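Local coordinates for protein aerobactin synthase IucA (Klebsiella pneumoniae subsp. pneumoniae, PDB 5JM8) that catalyses, as an NIS synthetase, an ATP-dependent ligation that probably joins citrate to a hydroxamate-bearing amine on the way to the siderophore aerobactin, at residues Arg290-Ser293 / Val294-Lys298; Ser451-Met454 / Pro455-Gly459; Gly338-Gln342 / Glu343-Ala347; Asn540-Asn544 / Phe545-Leu549. One frame throughout, in Å; residues are numbered along the deposited sequence.

Interaction 1 (Arg290-Ser293 / Val294-Lys298). With ATP (adenosine-5'-triphosphate), chain I.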
loop_
_atom_site.group_PDB
_atom_site.type_symbol
_atom_site.label_atom_id
_atom_site.label_comp_id
_atom_site.label_asym_id
_atom_site.label_seq_id
_atom_site.Cartn_x
_atom_site.Cartn_y
_atom_site.Cartn_z
ATOM N N ARG A 290 -20.010 -8.093 -31.245
ATOM C CA ARG A 290 -19.961 -7.315 -30.012
ATOM C C ARG A 290 -19.886 -5.818 -30.276
ATOM O O ARG A 290 -19.237 -5.076 -29.540
ATOM C CB ARG A 290 -18.775 -7.774 -29.165
ATOM C CG ARG A 290 -18.913 -9.203 -28.656
ATOM C CD ARG A 290 -20.066 -9.334 -27.675
ATOM N NE ARG A 290 -20.329 -10.720 -27.306
ATOM C CZ ARG A 290 -21.379 -11.113 -26.594
ATOM N NH1 ARG A 290 -22.270 -10.223 -26.177
ATOM N NH2 ARG A 290 -21.541 -12.395 -26.299
ATOM N N THR A 291 -20.548 -5.386 -31.341
ATOM C CA THR A 291 -20.731 -3.968 -31.600
ATOM C C THR A 291 -21.903 -3.458 -30.776
ATOM O O THR A 291 -22.809 -4.220 -30.440
ATOM C CB THR A 291 -20.994 -3.687 -33.086
ATOM O OG1 THR A 291 -21.995 -4.591 -33.570
ATOM C CG2 THR A 291 -19.721 -3.863 -33.902
ATOM N N LEU A 292 -21.875 -2.172 -30.446
ATOM C CA LEU A 292 -22.975 -1.531 -29.738
ATOM C C LEU A 292 -23.856 -0.766 -30.710
ATOM O O LEU A 292 -23.443 -0.457 -31.827
ATOM C CB LEU A 292 -22.451 -0.577 -28.666
ATOM C CG LEU A 292 -21.720 -1.199 -27.479
ATOM C CD1 LEU A 292 -21.114 -0.105 -26.615
ATOM C CD2 LEU A 292 -22.666 -2.071 -26.667
ATOM N N SER A 293 -25.072 -0.467 -30.272
ATOM C CA SER A 293 -25.973 0.387 -31.028
ATOM C C SER A 293 -26.447 1.523 -30.134
ATOM O O SER A 293 -26.421 1.408 -28.907
ATOM C CB SER A 293 -27.161 -0.414 -31.560
ATOM O OG SER A 293 -27.923 -0.960 -30.498
ATOM N N VAL A 294 -26.863 2.622 -30.753
ATOM C CA VAL A 294 -27.426 3.749 -30.019
ATOM C C VAL A 294 -28.570 3.258 -29.146
ATOM O O VAL A 294 -28.747 3.699 -28.016
ATOM C CB VAL A 294 -27.933 4.844 -30.973
ATOM C CG1 VAL A 294 -28.686 5.923 -30.204
ATOM C CG2 VAL A 294 -26.776 5.446 -31.747
ATOM N N LYS A 295 -29.339 2.334 -29.705
ATOM C CA LYS A 295 -30.424 1.658 -29.012
ATOM C C LYS A 295 -30.005 1.106 -27.647
ATOM O O LYS A 295 -30.579 1.463 -26.619
ATOM C CB LYS A 295 -30.930 0.528 -29.905
ATOM C CG LYS A 295 -32.117 -0.255 -29.397
ATOM C CD LYS A 295 -32.457 -1.329 -30.422
ATOM C CE LYS A 295 -33.687 -2.129 -30.049
ATOM N NZ LYS A 295 -34.907 -1.303 -30.188
ATOM N N GLU A 296 -28.990 0.247 -27.651
ATOM C CA GLU A 296 -28.539 -0.443 -26.442
ATOM C C GLU A 296 -27.934 0.498 -25.401
ATOM O O GLU A 296 -28.078 0.272 -24.202
ATOM C CB GLU A 296 -27.515 -1.522 -26.807
ATOM C CG GLU A 296 -28.064 -2.624 -27.710
ATOM C CD GLU A 296 -26.973 -3.474 -28.340
ATOM O OE1 GLU A 296 -25.803 -3.359 -27.917
ATOM O OE2 GLU A 296 -27.286 -4.256 -29.262
ATOM N N VAL A 297 -27.254 1.547 -25.851
ATOM C CA VAL A 297 -26.610 2.465 -24.917
ATOM C C VAL A 297 -27.633 3.414 -24.295
ATOM O O VAL A 297 -27.375 4.011 -23.250
ATOM C CB VAL A 297 -25.478 3.278 -25.599
ATOM C CG1 VAL A 297 -24.378 2.344 -26.088
ATOM C CG2 VAL A 297 -26.012 4.120 -26.745
ATOM N N LYS A 298 -28.796 3.538 -24.929
ATOM C CA LYS A 298 -29.887 4.336 -24.371
ATOM C C LYS A 298 -30.527 3.620 -23.184
ATOM O O LYS A 298 -31.071 4.262 -22.286
ATOM C CB LYS A 298 -30.945 4.628 -25.438
ATOM C CG LYS A 298 -30.507 5.628 -26.494
ATOM C CD LYS A 298 -30.678 7.056 -26.015
HETATM P PG ATP I . -20.358 -6.482 -20.164
HETATM O O1G ATP I . -18.991 -5.849 -20.220
HETATM O O2G ATP I . -20.627 -7.228 -18.879
HETATM O O3G ATP I . -21.481 -5.555 -20.561
HETATM P PB ATP I . -21.403 -8.022 -22.399
HETATM O O1B ATP I . -20.667 -8.493 -23.628
HETATM O O2B ATP I . -22.421 -6.911 -22.520
HETATM O O3B ATP I . -20.301 -7.669 -21.265
HETATM P PA ATP I . -23.027 -10.382 -22.459
HETATM O O1A ATP I . -23.631 -9.728 -23.676
HETATM O O2A ATP I . -23.926 -11.000 -21.417
HETATM O O3A ATP I . -22.102 -9.300 -21.704
HETATM O "O5'" ATP I . -21.965 -11.505 -22.898
HETATM C "C5'" ATP I . -21.279 -12.208 -21.868
HETATM C "C4'" ATP I . -19.883 -12.630 -22.304
HETATM O "O4'" ATP I . -19.293 -13.378 -21.238
HETATM C "C3'" ATP I . -19.878 -13.515 -23.540
HETATM O "O3'" ATP I . -18.936 -13.005 -24.493
HETATM C "C2'" ATP I . -19.477 -14.895 -23.056
HETATM O "O2'" ATP I . -18.541 -15.518 -23.934
HETATM C "C1'" ATP I . -18.847 -14.657 -21.694
HETATM N N9 ATP I . -19.246 -15.690 -20.713
HETATM C C8 ATP I . -18.381 -16.492 -20.071
HETATM N N7 ATP I . -19.036 -17.337 -19.237
HETATM C C5 ATP I . -20.349 -17.070 -19.343
HETATM C C6 ATP I . -21.588 -17.596 -18.734
HETATM N N6 ATP I . -21.513 -18.599 -17.828
HETATM N N1 ATP I . -22.762 -17.044 -19.116
HETATM C C2 ATP I . -22.823 -16.046 -20.019
HETATM N N3 ATP I . -21.732 -15.524 -20.608
HETATM C C4 ATP I . -20.488 -15.984 -20.320
#
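S293 lays its hydroxyl over the side chain and backbone N of E296, as the N-cap of helix 294-306. OG stands 3.3 Å from E296 N and accepts its hydrogen along a fairly straight line, 160° at the hydrogen. It can do so because chi1 of 62° sets OG between the serine's own N and carbonyl carbon, facing the first turn. The main chain of the same residue is also used: V297 N donates to S293 O at 3.2 Å, the donor lying nearly along the C=O axis. E296 runs back alongside the cap with its chain extended, its CG 3.2 Å from S293 OG, and its side chain crosses that of L292 obliquely, with OE1 3.6 Å from L292 CD2. The other methyl of L292, CD1, meets V297 CG1 at 4.1 Å, the two side chains crossing at about a right angle.

Three residues before the cap, R290 belongs to the ATP pocket. Its NH2 is hydrogen-bonded to L285 O, which helps fix the guanidinium beside the nucleotide, where K278, S264 and R349 also bind. From there R290 NH1 gives a weak, bent bond to the alpha-phosphate oxygen O1A of ATP, 2.9 Å long with 125° at the hydrogen.

Interaction 2 (Ser451-Met454 / Pro455-Gly459)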
loop_
_atom_site.group_PDB
_atom_site.type_symbol
_atom_site.label_atom_id
_atom_site.label_comp_id
_atom_site.label_asym_id
_atom_site.label_seq_id
_atom_site.Cartn_x
_atom_site.Cartn_y
_atom_site.Cartn_z
ATOM N N SER A 451 -31.162 -4.860 -18.866
ATOM C CA SER A 451 -32.215 -4.283 -18.041
ATOM C C SER A 451 -33.524 -4.238 -18.819
ATOM O O SER A 451 -33.540 -3.894 -20.002
ATOM C CB SER A 451 -31.837 -2.878 -17.571
ATOM O OG SER A 451 -31.689 -1.993 -18.666
ATOM N N ALA A 452 -34.613 -4.592 -18.146
ATOM C CA ALA A 452 -35.939 -4.542 -18.745
ATOM C C ALA A 452 -36.974 -4.244 -17.670
ATOM O O ALA A 452 -36.688 -4.355 -16.476
ATOM C CB ALA A 452 -36.257 -5.845 -19.448
ATOM N N PHE A 453 -38.175 -3.868 -18.096
ATOM C CA PHE A 453 -39.211 -3.432 -17.168
ATOM C C PHE A 453 -40.526 -4.168 -17.391
ATOM O O PHE A 453 -40.942 -4.398 -18.526
ATOM C CB PHE A 453 -39.421 -1.923 -17.296
ATOM C CG PHE A 453 -38.163 -1.124 -17.101
ATOM C CD1 PHE A 453 -37.699 -0.838 -15.828
ATOM C CD2 PHE A 453 -37.439 -0.665 -18.191
ATOM C CE1 PHE A 453 -36.539 -0.106 -15.644
ATOM C CE2 PHE A 453 -36.279 0.068 -18.012
ATOM C CZ PHE A 453 -35.829 0.347 -16.737
ATOM N N MET A 454 -41.164 -4.543 -16.288
ATOM C CA MET A 454 -42.454 -5.210 -16.327
ATOM C C MET A 454 -43.556 -4.172 -16.470
ATOM O O MET A 454 -43.314 -2.980 -16.279
ATOM C CB MET A 454 -42.663 -6.046 -15.063
ATOM C CG MET A 454 -41.600 -7.108 -14.857
ATOM S SD MET A 454 -41.455 -8.206 -16.271
ATOM C CE MET A 454 -43.080 -8.964 -16.277
ATOM N N PRO A 455 -44.770 -4.618 -16.821
ATOM C CA PRO A 455 -45.899 -3.692 -16.948
ATOM C C PRO A 455 -46.150 -2.875 -15.683
ATOM O O PRO A 455 -46.543 -1.715 -15.784
ATOM C CB PRO A 455 -47.078 -4.622 -17.244
ATOM C CG PRO A 455 -46.463 -5.797 -17.914
ATOM C CD PRO A 455 -45.131 -5.982 -17.249
ATOM N N HIS A 456 -45.910 -3.467 -14.515
ATOM C CA HIS A 456 -46.204 -2.799 -13.250
ATOM C C HIS A 456 -45.072 -1.866 -12.812
ATOM O O HIS A 456 -45.064 -1.372 -11.683
ATOM C CB HIS A 456 -46.503 -3.829 -12.153
ATOM C CG HIS A 456 -45.421 -4.844 -11.946
ATOM N ND1 HIS A 456 -45.272 -5.951 -12.754
ATOM C CD2 HIS A 456 -44.454 -4.934 -11.003
ATOM C CE1 HIS A 456 -44.251 -6.672 -12.326
ATOM N NE2 HIS A 456 -43.737 -6.076 -11.264
ATOM N N ALA A 457 -44.122 -1.627 -13.713
ATOM C CA ALA A 457 -43.123 -0.580 -13.524
ATOM C C ALA A 457 -43.513 0.661 -14.320
ATOM O O ALA A 457 -42.840 1.690 -14.256
ATOM C CB ALA A 457 -41.745 -1.069 -13.949
ATOM N N ALA A 458 -44.612 0.556 -15.062
ATOM C CA ALA A 458 -45.023 1.591 -16.006
ATOM C C ALA A 458 -45.225 2.964 -15.363
ATOM O O ALA A 458 -44.794 3.976 -15.913
ATOM C CB ALA A 458 -46.295 1.161 -16.710
ATOM N N GLY A 459 -45.878 3.001 -14.205
ATOM C CA GLY A 459 -46.158 4.260 -13.535
ATOM C C GLY A 459 -44.891 4.943 -13.059
ATOM O O GLY A 459 -44.836 6.165 -12.924
#
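M454 and H456 lie side by side and point the same way across the 3-10 turn that leads from strand 451-453 toward helix 458-462. The histidine bends back to get there: chi1 of 56° places CG between its own N and carbonyl carbon, and the imidazole then swings its CE1 to 3.2 Å from M454 CB and 3.7 Å from M454 CG. The ring also has a hydrogen bond from NE2 to E417 O and a stack on the ring of H526, which together should restrict its rotation.

M454 is curled rather than extended, with all three side-chain torsions near -60°. The bends at chi2 and chi3 fold the thioether over, and the terminal CE comes to rest 3.7 Å from P455 CD, alongside the proline ring. On the strand, F453 CB packs on A457 CB at 4.2 Å, while the F453 side chain also touches R302 and L306 of helix 294-306.

Backbone bonds close the turn. A458 N donates to P455 O at 3.1 Å, and A457 N to M454 O at 3.0 Å, this second donor standing 57° out of the M454 carbonyl plane.

Interaction 3 (Gly338-Gln342 / Glu343-Ala347)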
loop_
_atom_site.group_PDB
_atom_site.type_symbol
_atom_site.label_atom_id
_atom_site.label_comp_id
_atom_site.label_asym_id
_atom_site.label_seq_id
_atom_site.Cartn_x
_atom_site.Cartn_y
_atom_site.Cartn_z
ATOM N N GLY A 338 -23.081 13.645 -40.416
ATOM C CA GLY A 338 -23.675 13.647 -39.090
ATOM C C GLY A 338 -24.266 12.314 -38.665
ATOM O O GLY A 338 -25.036 12.252 -37.707
ATOM N N ASN A 339 -23.906 11.247 -39.373
ATOM C CA ASN A 339 -24.417 9.914 -39.068
ATOM C C ASN A 339 -23.579 9.178 -38.032
ATOM O O ASN A 339 -22.405 8.889 -38.264
ATOM C CB ASN A 339 -24.490 9.072 -40.341
ATOM C CG ASN A 339 -25.568 9.545 -41.288
ATOM O OD1 ASN A 339 -25.290 9.920 -42.426
ATOM N ND2 ASN A 339 -26.811 9.529 -40.823
ATOM N N ILE A 340 -24.199 8.863 -36.897
ATOM C CA ILE A 340 -23.540 8.114 -35.833
ATOM C C ILE A 340 -22.995 6.792 -36.360
ATOM O O ILE A 340 -23.745 5.961 -36.874
ATOM C CB ILE A 340 -24.502 7.830 -34.658
ATOM C CG1 ILE A 340 -24.955 9.142 -34.013
ATOM C CG2 ILE A 340 -23.828 6.934 -33.613
ATOM C CD1 ILE A 340 -26.039 8.979 -32.960
ATOM N N MET A 341 -21.686 6.609 -36.224
ATOM C CA MET A 341 -21.038 5.372 -36.639
ATOM C C MET A 341 -20.964 4.411 -35.452
ATOM O O MET A 341 -20.148 4.586 -34.547
ATOM C CB MET A 341 -19.645 5.662 -37.197
ATOM C CG MET A 341 -19.623 6.739 -38.279
ATOM S SD MET A 341 -20.744 6.430 -39.657
ATOM C CE MET A 341 -20.133 4.861 -40.265
ATOM N N GLN A 342 -21.822 3.396 -35.469
ATOM C CA GLN A 342 -21.989 2.499 -34.329
ATOM C C GLN A 342 -20.716 1.743 -33.967
ATOM O O GLN A 342 -20.554 1.300 -32.831
ATOM C CB GLN A 342 -23.110 1.498 -34.609
ATOM C CG GLN A 342 -24.503 2.090 -34.498
ATOM C CD GLN A 342 -25.589 1.036 -34.564
ATOM O OE1 GLN A 342 -25.321 -0.130 -34.856
ATOM N NE2 GLN A 342 -26.823 1.438 -34.284
ATOM N N GLU A 343 -19.816 1.598 -34.932
ATOM C CA GLU A 343 -18.569 0.884 -34.701
ATOM C C GLU A 343 -17.591 1.706 -33.858
ATOM O O GLU A 343 -16.560 1.193 -33.425
ATOM C CB GLU A 343 -17.926 0.502 -36.038
ATOM C CG GLU A 343 -18.774 -0.444 -36.880
ATOM C CD GLU A 343 -18.009 -1.039 -38.049
ATOM O OE1 GLU A 343 -17.007 -0.429 -38.476
ATOM O OE2 GLU A 343 -18.406 -2.121 -38.536
ATOM N N SER A 344 -17.925 2.974 -33.624
ATOM C CA SER A 344 -17.088 3.867 -32.822
ATOM C C SER A 344 -17.637 4.053 -31.409
ATOM O O SER A 344 -16.969 4.626 -30.547
ATOM C CB SER A 344 -16.965 5.233 -33.500
ATOM O OG SER A 344 -18.211 5.907 -33.514
ATOM N N LEU A 345 -18.853 3.569 -31.177
ATOM C CA LEU A 345 -19.537 3.776 -29.904
ATOM C C LEU A 345 -18.809 3.164 -28.716
ATOM O O LEU A 345 -18.151 2.131 -28.832
ATOM C CB LEU A 345 -20.948 3.189 -29.959
ATOM C CG LEU A 345 -21.971 3.880 -30.859
ATOM C CD1 LEU A 345 -23.221 3.024 -30.966
ATOM C CD2 LEU A 345 -22.314 5.263 -30.336
ATOM N N PHE A 346 -18.936 3.830 -27.574
ATOM C CA PHE A 346 -18.588 3.241 -26.290
ATOM C C PHE A 346 -19.536 3.785 -25.238
ATOM O O PHE A 346 -20.174 4.819 -25.444
ATOM C CB PHE A 346 -17.135 3.538 -25.909
ATOM C CG PHE A 346 -16.849 4.994 -25.669
ATOM C CD1 PHE A 346 -17.175 5.593 -24.462
ATOM C CD2 PHE A 346 -16.238 5.761 -26.646
ATOM C CE1 PHE A 346 -16.912 6.931 -24.244
ATOM C CE2 PHE A 346 -15.969 7.098 -26.430
ATOM C CZ PHE A 346 -16.304 7.682 -25.226
ATOM N N ALA A 347 -19.626 3.085 -24.114
ATOM C CA ALA A 347 -20.399 3.556 -22.977
ATOM C C ALA A 347 -19.510 3.588 -21.746
ATOM O O ALA A 347 -18.595 2.776 -21.610
ATOM C CB ALA A 347 -21.603 2.670 -22.748
#
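S344 turns its hydroxyl back onto the carbonyl of M341, and the two bonds that meet there come from different directions. S344 OG gives its hydrogen to M341 O at 2.6 Å and lies in the carbonyl plane, placed there by a chi1 of 67°. S344 N donates to the same oxygen at 2.9 Å but stands above that plane, 42° out of it. One carbonyl oxygen is thus gripped by side chain and backbone of a single residue. The hydroxyl has a further tie, a hydrogen bond with L333 N on strand 329-334.

L345 points back toward the preceding residues. It runs side by side with Q342, both side chains heading the same way, with L345 CD1 3.9 Å from Q342 CG and 3.6 Å from Q342 CA. Against I340 it crosses at about a right angle, and the methyls L345 CD2 and I340 CG2 meet at 4.0 Å. L345 N also donates to Q342 O at 3.3 Å, from well above the carbonyl plane; that oxygen is also bonded to S280 OG. Two overlapping type I beta turns, M341 to S344 and Q342 to L345, form the corner between the short, weakly bonded strand 340-341 and strand 345-350.

Interaction 4 (Asn540-Asn544 / Phe545-Leu549)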
loop_
_atom_site.group_PDB
_atom_site.type_symbol
_atom_site.label_atom_id
_atom_site.label_comp_id
_atom_site.label_asym_id
_atom_site.label_seq_id
_atom_site.Cartn_x
_atom_site.Cartn_y
_atom_site.Cartn_z
ATOM N N ASN A 540 -38.993 -23.498 -19.859
ATOM C CA ASN A 540 -38.744 -23.372 -21.287
ATOM C C ASN A 540 -37.804 -22.202 -21.540
ATOM O O ASN A 540 -38.108 -21.066 -21.175
ATOM C CB ASN A 540 -40.057 -23.188 -22.046
ATOM C CG ASN A 540 -39.964 -23.645 -23.486
ATOM O OD1 ASN A 540 -39.100 -23.193 -24.239
ATOM N ND2 ASN A 540 -40.851 -24.553 -23.876
ATOM N N VAL A 541 -36.661 -22.490 -22.156
ATOM C CA VAL A 541 -35.588 -21.510 -22.298
ATOM C C VAL A 541 -34.938 -21.608 -23.684
ATOM O O VAL A 541 -35.601 -21.985 -24.648
ATOM C CB VAL A 541 -34.537 -21.702 -21.181
ATOM C CG1 VAL A 541 -35.174 -21.460 -19.825
ATOM C CG2 VAL A 541 -33.932 -23.100 -21.230
ATOM N N LYS A 542 -33.655 -21.262 -23.781
ATOM C CA LYS A 542 -32.955 -21.217 -25.064
ATOM C C LYS A 542 -31.553 -21.821 -24.957
ATOM O O LYS A 542 -30.751 -21.405 -24.117
ATOM C CB LYS A 542 -32.877 -19.772 -25.564
ATOM C CG LYS A 542 -32.201 -19.595 -26.915
ATOM C CD LYS A 542 -32.092 -18.122 -27.272
ATOM C CE LYS A 542 -31.220 -17.898 -28.495
ATOM N NZ LYS A 542 -31.781 -18.557 -29.701
ATOM N N GLY A 543 -31.271 -22.799 -25.815
ATOM C CA GLY A 543 -29.989 -23.480 -25.820
ATOM C C GLY A 543 -28.955 -22.765 -26.669
ATOM O O GLY A 543 -29.304 -21.997 -27.564
ATOM N N ASN A 544 -27.682 -23.023 -26.384
ATOM C CA ASN A 544 -26.577 -22.386 -27.095
ATOM C C ASN A 544 -25.996 -23.257 -28.207
ATOM O O ASN A 544 -25.451 -22.744 -29.184
ATOM C CB ASN A 544 -25.460 -22.021 -26.115
ATOM C CG ASN A 544 -25.860 -20.925 -25.152
ATOM O OD1 ASN A 544 -26.052 -19.776 -25.548
ATOM N ND2 ASN A 544 -25.974 -21.272 -23.877
ATOM N N PHE A 545 -26.113 -24.573 -28.057
ATOM C CA PHE A 545 -25.468 -25.511 -28.972
ATOM C C PHE A 545 -26.121 -25.491 -30.357
ATOM O O PHE A 545 -25.427 -25.388 -31.368
ATOM C CB PHE A 545 -25.498 -26.926 -28.383
ATOM C CG PHE A 545 -24.846 -27.968 -29.254
ATOM C CD1 PHE A 545 -25.531 -28.503 -30.331
ATOM C CD2 PHE A 545 -23.568 -28.431 -28.984
ATOM C CE1 PHE A 545 -24.951 -29.465 -31.135
ATOM C CE2 PHE A 545 -22.983 -29.397 -29.784
ATOM C CZ PHE A 545 -23.673 -29.910 -30.861
ATOM N N PHE A 546 -27.448 -25.584 -30.408
ATOM C CA PHE A 546 -28.154 -25.600 -31.688
ATOM C C PHE A 546 -28.411 -24.180 -32.177
ATOM O O PHE A 546 -28.703 -23.961 -33.352
ATOM C CB PHE A 546 -29.464 -26.383 -31.572
ATOM C CG PHE A 546 -29.261 -27.851 -31.332
ATOM C CD1 PHE A 546 -28.822 -28.679 -32.352
ATOM C CD2 PHE A 546 -29.496 -28.400 -30.084
ATOM C CE1 PHE A 546 -28.626 -30.029 -32.132
ATOM C CE2 PHE A 546 -29.303 -29.746 -29.857
ATOM C CZ PHE A 546 -28.867 -30.563 -30.885
ATOM N N CYS A 547 -28.287 -23.215 -31.272
ATOM C CA CYS A 547 -28.363 -21.808 -31.643
ATOM C C CYS A 547 -27.094 -21.395 -32.379
ATOM O O CYS A 547 -27.132 -20.601 -33.319
ATOM C CB CYS A 547 -28.565 -20.929 -30.409
ATOM S SG CYS A 547 -28.679 -19.159 -30.762
ATOM N N TYR A 548 -25.968 -21.948 -31.941
ATOM C CA TYR A 548 -24.665 -21.623 -32.508
ATOM C C TYR A 548 -24.461 -22.335 -33.842
ATOM O O TYR A 548 -23.768 -21.841 -34.734
ATOM C CB TYR A 548 -23.561 -22.012 -31.524
ATOM C CG TYR A 548 -22.206 -21.438 -31.844
ATOM C CD1 TYR A 548 -21.965 -20.085 -31.707
ATOM C CD2 TYR A 548 -21.164 -22.251 -32.266
ATOM C CE1 TYR A 548 -20.735 -19.549 -31.989
ATOM C CE2 TYR A 548 -19.924 -21.723 -32.550
ATOM C CZ TYR A 548 -19.716 -20.368 -32.406
ATOM O OH TYR A 548 -18.486 -19.830 -32.682
ATOM N N LEU A 549 -25.080 -23.503 -33.963
ATOM C CA LEU A 549 -25.047 -24.293 -35.186
ATOM C C LEU A 549 -25.855 -23.613 -36.292
ATOM O O LEU A 549 -25.573 -23.791 -37.478
ATOM C CB LEU A 549 -25.584 -25.694 -34.894
ATOM C CG LEU A 549 -25.712 -26.724 -36.015
ATOM C CD1 LEU A 549 -24.376 -27.009 -36.683
ATOM C CD2 LEU A 549 -26.300 -27.994 -35.425
#
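The N-terminal turn of the short helix 545-549 is fastened to the loop before it by a backbone bond, Y548 N to N544 O at 2.9 Å. The bond is bent, 138° at the hydrogen, and the donor stands above the carbonyl plane. The aliphatic start of the tyrosine covers the same oxygen, with Y548 CB 3.1 Å from N544 O, before the side chain leads away to meet the ring of H152 edge-to-face.

C547 faces the loop. Its CB sits 3.1 Å from G543 O, and its sulfur, anti to the backbone N at a chi1 of -180°, is carried out to the lysine two residues before N544. K542 runs straight to CE and then bends at chi4, which brings NZ to 3.3 Å from C547 SG and K542 CE to 3.6 Å from the same sulfur.

On the helix itself F545 and F546 pack at an angle: F545 CD1 lies over the centre of the F546 ring, 3.7 Å above its plane, while F546 CG lies in plane at the edge of the F545 ring. F545 goes on to meet F107 and F19 edge-to-face. The carboxylate of E26 accepts a hydrogen bond from F545 N, and weaker ones from N544 N and F546 N, so an acidic group from helix 14-26 takes up backbone N-H groups that begin the turn, as is usual at a helix N terminus.

How the interactions relate
Each contact closes a short local turn, and along the chain they come in series, none nested or crossed: interaction 1, interaction 3, interaction 2, interaction 4. Interaction 1 starts helix 294-306 right after strand 289-290. Interaction 3 turns a strand corner against it: Q342 NE2 lies 3.3 Å from S293 CB, and L345 CD1 3.6 Å from L292 O, while S280 bonds to both L292 N and Q342 O. Interaction 2 stands apart, its centre about 20 Å from that of interaction 1, although its strand residues reach the helix that interaction 1 starts. Interaction 4 joins the later chain to helix 14-26, its centre about 23 Å from that of interaction 1.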